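Local coordinates for SIS domain protein (Listeria monocytogenes str. 4b F2365, PDB 3FXA) that is a putative sugar-phosphate isomerase of the SIS-domain family, probably recognising phosphorylated sugars, at residues 13-16 and 17-20; 178-181 and 182-186; 103-106 and 107-110; 162-165 and 166-170. All coordinates share one frame; numbering follows the deposited sequence. Where two conformers were deposited one is given.

Interaction 1 (13-16 and 17-20)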
loop_
_atom_site.group_PDB
_atom_site.type_symbol
_atom_site.label_atom_id
_atom_site.label_comp_id
_atom_site.label_asym_id
_atom_site.label_seq_id
_atom_site.Cartn_x
_atom_site.Cartn_y
_atom_site.Cartn_z
ATOM N N GLN A 13 16.435 -26.584 8.688
ATOM C CA GLN A 13 16.654 -26.065 10.038
ATOM C C GLN A 13 15.702 -24.880 10.278
ATOM O O GLN A 13 15.043 -24.789 11.321
ATOM C CB GLN A 13 18.108 -25.623 10.223
ATOM C CG GLN A 13 18.519 -25.136 11.631
ATOM C CD GLN A 13 19.008 -26.231 12.571
ATOM O OE1 GLN A 13 19.852 -25.970 13.427
ATOM N NE2 GLN A 13 18.523 -27.454 12.394
ATOM N N THR A 14 15.588 -24.001 9.280
ATOM C CA THR A 14 14.691 -22.837 9.397
ATOM C C THR A 14 13.245 -23.286 9.603
ATOM O O THR A 14 12.579 -22.778 10.503
ATOM C CB THR A 14 14.804 -21.876 8.179
ATOM O OG1 THR A 14 16.097 -21.260 8.192
ATOM C CG2 THR A 14 13.737 -20.789 8.241
ATOM N N TRP A 15 12.781 -24.242 8.794
ATOM C CA TRP A 15 11.407 -24.739 8.917
ATOM C C TRP A 15 11.162 -25.412 10.261
ATOM O O TRP A 15 10.086 -25.252 10.822
ATOM C CB TRP A 15 11.031 -25.692 7.780
ATOM C CG TRP A 15 11.007 -25.061 6.431
ATOM C CD1 TRP A 15 10.765 -23.727 6.142
ATOM C CD2 TRP A 15 11.092 -25.728 5.169
ATOM N NE1 TRP A 15 10.757 -23.539 4.791
ATOM C CE2 TRP A 15 10.962 -24.740 4.166
ATOM C CE3 TRP A 15 11.328 -27.058 4.782
ATOM C CZ2 TRP A 15 11.029 -25.039 2.803
ATOM C CZ3 TRP A 15 11.376 -27.361 3.412
ATOM C CH2 TRP A 15 11.241 -26.350 2.443
ATOM N N GLN A 16 12.166 -26.129 10.777
ATOM C CA GLN A 16 12.060 -26.770 12.106
ATOM C C GLN A 16 11.818 -25.712 13.170
ATOM O O GLN A 16 10.894 -25.830 13.953
ATOM C CB GLN A 16 13.303 -27.618 12.464
ATOM C CG GLN A 16 13.405 -28.959 11.744
ATOM C CD GLN A 16 14.672 -29.726 12.098
ATOM O OE1 GLN A 16 15.191 -30.499 11.291
ATOM N NE2 GLN A 16 15.174 -29.516 13.311
ATOM N N GLU A 17 12.643 -24.653 13.164
ATOM C CA GLU A 17 12.525 -23.560 14.142
ATOM C C GLU A 17 11.197 -22.793 14.022
ATOM O O GLU A 17 10.585 -22.451 15.046
ATOM C CB GLU A 17 13.736 -22.622 14.088
ATOM C CG GLU A 17 15.053 -23.310 14.466
ATOM C CD GLU A 17 16.244 -22.372 14.546
ATOM O OE1 GLU A 17 16.091 -21.217 14.991
ATOM O OE2 GLU A 17 17.357 -22.818 14.201
ATOM N N GLU A 18 10.743 -22.539 12.793
ATOM C CA GLU A 18 9.439 -21.872 12.573
ATOM C C GLU A 18 8.278 -22.752 13.038
ATOM O O GLU A 18 7.385 -22.274 13.729
ATOM C CB GLU A 18 9.266 -21.423 11.122
ATOM C CG GLU A 18 10.198 -20.257 10.822
ATOM C CD GLU A 18 9.903 -19.593 9.500
ATOM O OE1 GLU A 18 9.558 -20.268 8.511
ATOM O OE2 GLU A 18 10.026 -18.363 9.464
ATOM N N ALA A 19 8.310 -24.043 12.694
ATOM C CA ALA A 19 7.275 -24.966 13.183
ATOM C C ALA A 19 7.239 -24.983 14.715
ATOM O O ALA A 19 6.151 -24.938 15.305
ATOM C CB ALA A 19 7.502 -26.386 12.645
ATOM N N ASN A 20 8.413 -25.021 15.348
ATOM C CA ASN A 20 8.534 -25.047 16.822
ATOM C C ASN A 20 7.942 -23.787 17.449
ATOM O O ASN A 20 7.256 -23.868 18.474
ATOM C CB ASN A 20 9.989 -25.222 17.292
ATOM C CG ASN A 20 10.581 -26.634 17.000
ATOM O OD1 ASN A 20 9.882 -27.583 16.610
ATOM N ND2 ASN A 20 11.888 -26.756 17.204
#
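Trp15 O receives the shortest hydrogen bond here, 2.8 Å from Ala19 N, and the Ala19 methyl leans on the same oxygen, its CB 3.4 Å from Trp15 O. Glu17, Glu18 and Asn20 bond through their backbone N atoms to the carbonyls of Gln13, Thr14 and Gln16 in the same way. Asn20 also folds its carboxamide back: CG stands 3.2 Å from Gln16 O, while Asn20 OD1, an acceptor, cannot bond to that carbonyl. Outside, Gln13 and Glu17 meet through a methylene. With CG of Gln13 trans to its own N (chi1 -176°) and the chain bent beyond it, CG passes 3.7 Å from Glu17 OE2, and the amide and carboxylate planes are turned 66° apart.

These turns form the middle of the amphipathic helix 4-23, whose inner face carries Thr14, Trp15, Glu18 and Ala19 against a second subunit. Glu18 runs extended past Thr14, with its CG 3.5 Å from Thr14 O, and brings OE1 to the edge of the Trp15 indole, 4.4 Å from Trp15 CD1. This buried oxygen has no polar partner in the model. The other, OE2, lies near Asp168 OD2 of the second subunit, two acids brought close, which may raise the pKa of one of them. Trp15 NE1 makes a weak hydrogen bond to Ala165 O of that subunit.

Interaction 2 (178-181 and 182-186)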
loop_
_atom_site.group_PDB
_atom_site.type_symbol
_atom_site.label_atom_id
_atom_site.label_comp_id
_atom_site.label_asym_id
_atom_site.label_seq_id
_atom_site.Cartn_x
_atom_site.Cartn_y
_atom_site.Cartn_z
HETATM N N MSE A 178 -18.992 -16.245 15.886
HETATM C CA MSE A 178 -19.978 -15.320 15.287
HETATM C C MSE A 178 -20.949 -15.966 14.296
HETATM O O MSE A 178 -21.764 -15.240 13.691
HETATM C CB MSE A 178 -19.228 -14.195 14.573
HETATM C CG MSE A 178 -18.234 -13.458 15.461
HETATM SE SE MSE A 178 -17.503 -11.964 14.494
HETATM C CE MSE A 178 -19.017 -10.721 14.596
ATOM N N ASN A 179 -20.870 -17.292 14.107
ATOM C CA ASN A 179 -21.737 -18.035 13.169
ATOM C C ASN A 179 -21.605 -17.471 11.745
ATOM O O ASN A 179 -22.598 -17.212 11.068
ATOM C CB ASN A 179 -23.201 -18.038 13.667
ATOM C CG ASN A 179 -23.351 -18.626 15.062
ATOM O OD1 ASN A 179 -23.888 -17.982 15.965
ATOM N ND2 ASN A 179 -22.875 -19.849 15.241
ATOM N N TYR A 180 -20.353 -17.246 11.330
ATOM C CA TYR A 180 -20.023 -16.724 10.010
ATOM C C TYR A 180 -20.424 -17.773 8.969
ATOM O O TYR A 180 -20.224 -18.975 9.211
ATOM C CB TYR A 180 -18.518 -16.372 9.941
ATOM C CG TYR A 180 -18.066 -15.779 8.629
ATOM C CD1 TYR A 180 -18.540 -14.534 8.219
ATOM C CD2 TYR A 180 -17.119 -16.417 7.828
ATOM C CE1 TYR A 180 -18.126 -13.965 7.017
ATOM C CE2 TYR A 180 -16.683 -15.848 6.614
ATOM C CZ TYR A 180 -17.208 -14.614 6.223
ATOM O OH TYR A 180 -16.824 -13.996 5.048
ATOM N N THR A 181 -21.035 -17.343 7.857
ATOM C CA THR A 181 -21.560 -18.268 6.833
ATOM C C THR A 181 -20.805 -18.242 5.523
ATOM O O THR A 181 -20.102 -17.263 5.202
ATOM C CB THR A 181 -23.044 -17.966 6.474
ATOM O OG1 THR A 181 -23.153 -16.722 5.768
ATOM C CG2 THR A 181 -23.900 -17.932 7.724
ATOM N N LYS A 182 -20.984 -19.318 4.755
ATOM C CA LYS A 182 -20.417 -19.443 3.401
ATOM C C LYS A 182 -21.047 -18.381 2.494
ATOM O O LYS A 182 -20.400 -17.885 1.567
ATOM C CB LYS A 182 -20.694 -20.835 2.798
ATOM C CG LYS A 182 -20.001 -22.002 3.509
ATOM C CD LYS A 182 -20.442 -23.358 2.940
ATOM C CE LYS A 182 -19.826 -24.532 3.697
ATOM N NZ LYS A 182 -18.354 -24.623 3.530
ATOM N N GLU A 183 -22.314 -18.048 2.760
ATOM C CA GLU A 183 -23.043 -17.035 1.983
ATOM C C GLU A 183 -22.391 -15.653 2.143
ATOM O O GLU A 183 -22.220 -14.934 1.145
ATOM C CB GLU A 183 -24.543 -17.020 2.341
ATOM C CG GLU A 183 -25.360 -18.221 1.796
ATOM C CD GLU A 183 -25.084 -19.596 2.454
ATOM O OE1 GLU A 183 -24.516 -19.677 3.572
ATOM O OE2 GLU A 183 -25.459 -20.621 1.836
ATOM N N GLN A 184 -22.043 -15.291 3.379
ATOM C CA GLN A 184 -21.299 -14.050 3.666
ATOM C C GLN A 184 -19.942 -14.073 2.971
ATOM O O GLN A 184 -19.545 -13.071 2.388
ATOM C CB GLN A 184 -21.051 -13.860 5.154
ATOM C CG GLN A 184 -22.226 -13.454 5.972
ATOM C CD GLN A 184 -21.873 -13.499 7.435
ATOM O OE1 GLN A 184 -21.775 -14.575 8.020
ATOM N NE2 GLN A 184 -21.654 -12.340 8.029
ATOM N N PHE A 185 -19.219 -15.192 3.081
ATOM C CA PHE A 185 -17.930 -15.388 2.388
ATOM C C PHE A 185 -18.069 -15.169 0.877
ATOM O O PHE A 185 -17.263 -14.452 0.276
ATOM C CB PHE A 185 -17.377 -16.798 2.644
ATOM C CG PHE A 185 -15.962 -17.003 2.168
ATOM C CD1 PHE A 185 -15.693 -17.409 0.854
ATOM C CD2 PHE A 185 -14.893 -16.834 3.049
ATOM C CE1 PHE A 185 -14.367 -17.600 0.422
ATOM C CE2 PHE A 185 -13.582 -17.046 2.632
ATOM C CZ PHE A 185 -13.323 -17.420 1.313
ATOM N N SER A 186 -19.115 -15.727 0.278
ATOM C CA SER A 186 -19.316 -15.646 -1.174
ATOM C C SER A 186 -19.513 -14.213 -1.707
ATOM O O SER A 186 -19.059 -13.916 -2.811
ATOM C CB SER A 186 -20.484 -16.535 -1.628
ATOM O OG SER A 186 -21.728 -16.011 -1.192
#
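Gln184 and Thr181 bind each other in both directions. The Gln184 carbonyl oxygen, OE1, takes the Thr181 backbone N-H at 2.9 Å (N-H...O 158°), the donor lying slightly tilted from the amide plane. In return, Gln184 N gives its hydrogen to Thr181 OG1 at 3.0 Å. The Thr181 hydroxyl also sends a weak, long bond to Gln184 OE1. OG1 can serve the helix end because it sits between the Thr181 N and carbonyl carbon (chi1 69°), while the glutamine chain crosses the threonine at about a right angle. One residue on, Phe185 N closes the first helical turn on Thr181 O at 3.1 Å.

Tyr180 flanks this grip. Its CD1 comes within 3.2 Å of Gln184 OE1 and its CE1 within 3.5 Å of Gln184 CB, with ring and amide planes 55° apart. Farther along the same ring, OH approaches Phe185 CA at 3.2 Å, and CE2 lies 4.1 Å from Phe185 CD2. Glu71 touches both Tyr180 and Gln184, Phe152 of the second subunit packs on Tyr180, and the Phe185 ring stacks with His189.

Before this, Asn179, with positive phi, ends helix 157-177 in a Schellman motif. After Tyr180 and Thr181 the chain enters helix 182-188, whose start is a classic capping box: Thr181 as N-cap and Gln184 three residues on, each side chain bonding the other's backbone N-H.

Interaction 3 (103-106 and 107-110)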
loop_
_atom_site.group_PDB
_atom_site.type_symbol
_atom_site.label_atom_id
_atom_site.label_comp_id
_atom_site.label_asym_id
_atom_site.label_seq_id
_atom_site.Cartn_x
_atom_site.Cartn_y
_atom_site.Cartn_z
ATOM N N GLY A 103 8.148 -3.740 21.694
ATOM C CA GLY A 103 7.077 -2.944 22.317
ATOM C C GLY A 103 7.341 -1.470 22.577
ATOM O O GLY A 103 6.519 -0.793 23.210
ATOM N N ASN A 104 8.490 -0.972 22.131
ATOM C CA ASN A 104 8.868 0.432 22.319
ATOM C C ASN A 104 9.175 1.154 21.000
ATOM O O ASN A 104 9.785 2.229 21.035
ATOM C CB ASN A 104 10.069 0.489 23.281
ATOM C CG ASN A 104 9.704 0.114 24.726
ATOM O OD1 ASN A 104 8.679 0.541 25.274
ATOM N ND2 ASN A 104 10.589 -0.624 25.369
ATOM N N THR A 105 8.729 0.602 19.855
ATOM C CA THR A 105 8.995 1.211 18.539
ATOM C C THR A 105 8.394 2.626 18.513
ATOM O O THR A 105 7.169 2.765 18.578
ATOM C CB THR A 105 8.405 0.353 17.406
ATOM O OG1 THR A 105 8.976 -0.967 17.477
ATOM C CG2 THR A 105 8.678 0.988 16.037
ATOM N N GLY A 106 9.264 3.646 18.461
ATOM C CA GLY A 106 8.860 5.072 18.524
ATOM C C GLY A 106 7.724 5.497 17.611
ATOM O O GLY A 106 6.837 6.239 18.035
ATOM N N GLU A 107 7.723 4.966 16.388
ATOM C CA GLU A 107 6.678 5.240 15.389
ATOM C C GLU A 107 5.275 4.847 15.869
ATOM O O GLU A 107 4.287 5.471 15.489
ATOM C CB GLU A 107 6.940 4.510 14.060
ATOM C CG GLU A 107 8.172 4.928 13.279
ATOM C CD GLU A 107 9.468 4.240 13.686
ATOM O OE1 GLU A 107 9.583 3.720 14.823
ATOM O OE2 GLU A 107 10.396 4.245 12.847
ATOM N N LEU A 108 5.191 3.779 16.663
ATOM C CA LEU A 108 3.925 3.298 17.216
ATOM C C LEU A 108 3.589 3.992 18.514
ATOM O O LEU A 108 2.413 4.261 18.769
ATOM C CB LEU A 108 3.955 1.775 17.436
ATOM C CG LEU A 108 4.267 0.871 16.224
ATOM C CD1 LEU A 108 3.944 -0.593 16.551
ATOM C CD2 LEU A 108 3.462 1.261 15.017
ATOM N N LEU A 109 4.599 4.289 19.339
ATOM C CA LEU A 109 4.362 4.966 20.624
ATOM C C LEU A 109 3.729 6.333 20.396
ATOM O O LEU A 109 2.883 6.750 21.173
ATOM C CB LEU A 109 5.639 5.111 21.450
ATOM C CG LEU A 109 6.405 3.862 21.886
ATOM C CD1 LEU A 109 7.500 4.233 22.878
ATOM C CD2 LEU A 109 5.484 2.771 22.478
ATOM N N ASN A 110 4.143 7.004 19.311
ATOM C CA ASN A 110 3.559 8.287 18.856
ATOM C C ASN A 110 2.052 8.258 18.523
ATOM O O ASN A 110 1.439 9.319 18.444
ATOM C CB ASN A 110 4.325 8.836 17.633
ATOM C CG ASN A 110 5.749 9.291 17.960
ATOM O OD1 ASN A 110 6.094 9.581 19.102
ATOM N ND2 ASN A 110 6.574 9.373 16.930
#
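Thr105 and Glu107 turn their side chains obliquely across each other, so that a methyl meets a carboxylate: Thr105 CG2 is 3.1 Å from Glu107 OE1, a close approach of carbon to oxygen. Two torsions bring this about. The threonine puts CG2 trans to its own N (chi1 -58°, measured to OG1), and the Glu107 chain bends at chi2 (85°), curling the carboxylate back toward the helix start instead of onward. The Thr105 hydroxyl faces elsewhere and is hydrogen-bonded to Ser100 OG, so this N-cap residue makes no side-chain capping bond.

Its carbonyl opens the helical bonding. Thr105 O accepts from two amides: Leu109 N, 3.1 Å away and in the carbonyl plane, and Leu108 N, 2.9 Å away but well above that plane and with a more bent N-H...O angle of 139°. Leu109, two residues on from Glu107, lies back along the incoming loop. CD1 comes 3.6 Å from Asn104 O, and CD2 reaches Gly103 O at 3.8 Å. Leu109 then packs on Val132 and Ile133, to which the loop is also tied through Asn104 OD1 and Val132 N. At the far side, Asn110 N bonds Gly106 O at 3.1 Å.

His84 of a third subunit packs against Thr105 and Glu107. A glycine-rich turn after strand 95-99, running into a short helix through Gly-Asn-Thr-Gly-Glu, is consistent with the sugar-phosphate-binding loop of SIS domains.

Interaction 4 (162-165 and 166-170)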
loop_
_atom_site.group_PDB
_atom_site.type_symbol
_atom_site.label_atom_id
_atom_site.label_comp_id
_atom_site.label_asym_id
_atom_site.label_seq_id
_atom_site.Cartn_x
_atom_site.Cartn_y
_atom_site.Cartn_z
ATOM N N ALA A 162 4.827 -16.257 14.429
ATOM C CA ALA A 162 4.137 -16.452 15.715
ATOM C C ALA A 162 2.992 -15.428 15.886
ATOM O O ALA A 162 1.876 -15.777 16.289
ATOM C CB ALA A 162 5.102 -16.356 16.890
ATOM N N VAL A 163 3.260 -14.174 15.542
ATOM C CA VAL A 163 2.202 -13.150 15.552
ATOM C C VAL A 163 1.065 -13.460 14.560
ATOM O O VAL A 163 -0.091 -13.430 14.951
ATOM C CB VAL A 163 2.736 -11.705 15.314
ATOM C CG1 VAL A 163 1.583 -10.717 15.279
ATOM C CG2 VAL A 163 3.719 -11.302 16.385
ATOM N N ILE A 164 1.401 -13.811 13.319
ATOM C CA ILE A 164 0.388 -14.103 12.307
ATOM C C ILE A 164 -0.458 -15.302 12.784
ATOM O O ILE A 164 -1.690 -15.222 12.794
ATOM C CB ILE A 164 1.001 -14.380 10.914
ATOM C CG1 ILE A 164 1.635 -13.101 10.344
ATOM C CG2 ILE A 164 -0.083 -14.889 9.964
ATOM C CD1 ILE A 164 2.391 -13.331 9.027
ATOM N N ALA A 165 0.217 -16.388 13.167
ATOM C CA ALA A 165 -0.465 -17.590 13.674
ATOM C C ALA A 165 -1.370 -17.302 14.865
ATOM O O ALA A 165 -2.484 -17.858 14.954
ATOM C CB ALA A 165 0.544 -18.653 14.059
ATOM N N SER A 166 -0.910 -16.445 15.789
ATOM C CA SER A 166 -1.731 -16.052 16.942
ATOM C C SER A 166 -3.090 -15.473 16.499
ATOM O O SER A 166 -4.133 -15.930 16.917
ATOM C CB SER A 166 -1.004 -15.062 17.842
ATOM O OG SER A 166 0.148 -15.610 18.438
ATOM N N PHE A 167 -3.058 -14.520 15.575
ATOM C CA PHE A 167 -4.303 -13.921 15.076
ATOM C C PHE A 167 -5.065 -14.831 14.091
ATOM O O PHE A 167 -6.295 -14.761 14.035
ATOM C CB PHE A 167 -4.090 -12.469 14.598
ATOM C CG PHE A 167 -3.931 -11.513 15.738
ATOM C CD1 PHE A 167 -2.692 -11.309 16.309
ATOM C CD2 PHE A 167 -5.041 -10.890 16.319
ATOM C CE1 PHE A 167 -2.529 -10.430 17.415
ATOM C CE2 PHE A 167 -4.901 -10.034 17.421
ATOM C CZ PHE A 167 -3.651 -9.792 17.971
ATOM N N ASP A 168 -4.374 -15.720 13.372
ATOM C CA ASP A 168 -5.064 -16.703 12.518
ATOM C C ASP A 168 -6.023 -17.511 13.405
ATOM O O ASP A 168 -7.154 -17.722 13.035
ATOM C CB ASP A 168 -4.074 -17.654 11.791
ATOM C CG ASP A 168 -3.375 -17.003 10.607
ATOM O OD1 ASP A 168 -3.868 -15.997 10.084
ATOM O OD2 ASP A 168 -2.319 -17.530 10.171
ATOM N N ALA A 169 -5.546 -17.900 14.587
ATOM C CA ALA A 169 -6.348 -18.678 15.552
ATOM C C ALA A 169 -7.518 -17.840 16.056
ATOM O O ALA A 169 -8.650 -18.316 16.099
ATOM C CB ALA A 169 -5.490 -19.194 16.705
ATOM N N VAL A 170 -7.247 -16.591 16.418
ATOM C CA VAL A 170 -8.308 -15.673 16.833
ATOM C C VAL A 170 -9.376 -15.590 15.742
ATOM O O VAL A 170 -10.591 -15.770 16.020
ATOM C CB VAL A 170 -7.726 -14.272 17.200
ATOM C CG1 VAL A 170 -8.827 -13.199 17.344
ATOM C CG2 VAL A 170 -6.867 -14.380 18.433
#
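Ala162 O is gripped twice by Ser166: OG donates to it at 2.8 Å and the backbone N at 2.9 Å, the two arriving from opposite faces of the carbonyl plane. The serine hydroxyl can fold back over the helix because OG lies trans to its own carbonyl carbon (chi1 -64°), while the helical backbone sets Ser166 CB 3.3 Å from Ala162 O. Around this tight corner, Leu25 covers Ala162, Ala165 and Ser166.

The segments sit mid-way along helix 157-177, which packs on helix 55-69 of the parallel-stranded SIS domain and meets the second subunit. All the residues in contact are buried, so looser fit here means wider spacing, not solvent. On the Phe167 side, Val163 CG1 stays 4.4 Å from Phe167 CD1, while Val163 O approaches the ring edge in its plane, 3.6 Å from CD1. Phe141 stacks on that ring.

Ile164 and Asp168 run side by side, pointing the same way. Ile164 CG2 lies 3.5 Å from Asp168 OD2, and the carboxylate carbon CG comes 3.3 Å from Ile164 O. Asp168 OD1 is held by a salt bridge to Lys62, which would favour its charge; Glu18 of the second subunit, near OD2, would oppose it.

How the interactions relate
Interactions 1 and 4 lie nearest each other, with centres about 16 Å apart and closest atoms about 7 Å apart; across the interface with the second subunit of the four-chain assembly, Trp15 and Glu18 of one subunit meet Ala165 and Asp168 of the other. Interaction 2 lies farther along the same path: helix 157-177, which carries interaction 4, leads to it over about 20 Å between centres. Interaction 3, on the probable sugar-phosphate loop, lies on the opposite side of the chain's centre from interaction 2, about 36 Å from it and 21 Å from interaction 4 between centres. It faces a third subunit, whereas interactions 1, 2 and 4 touch the second.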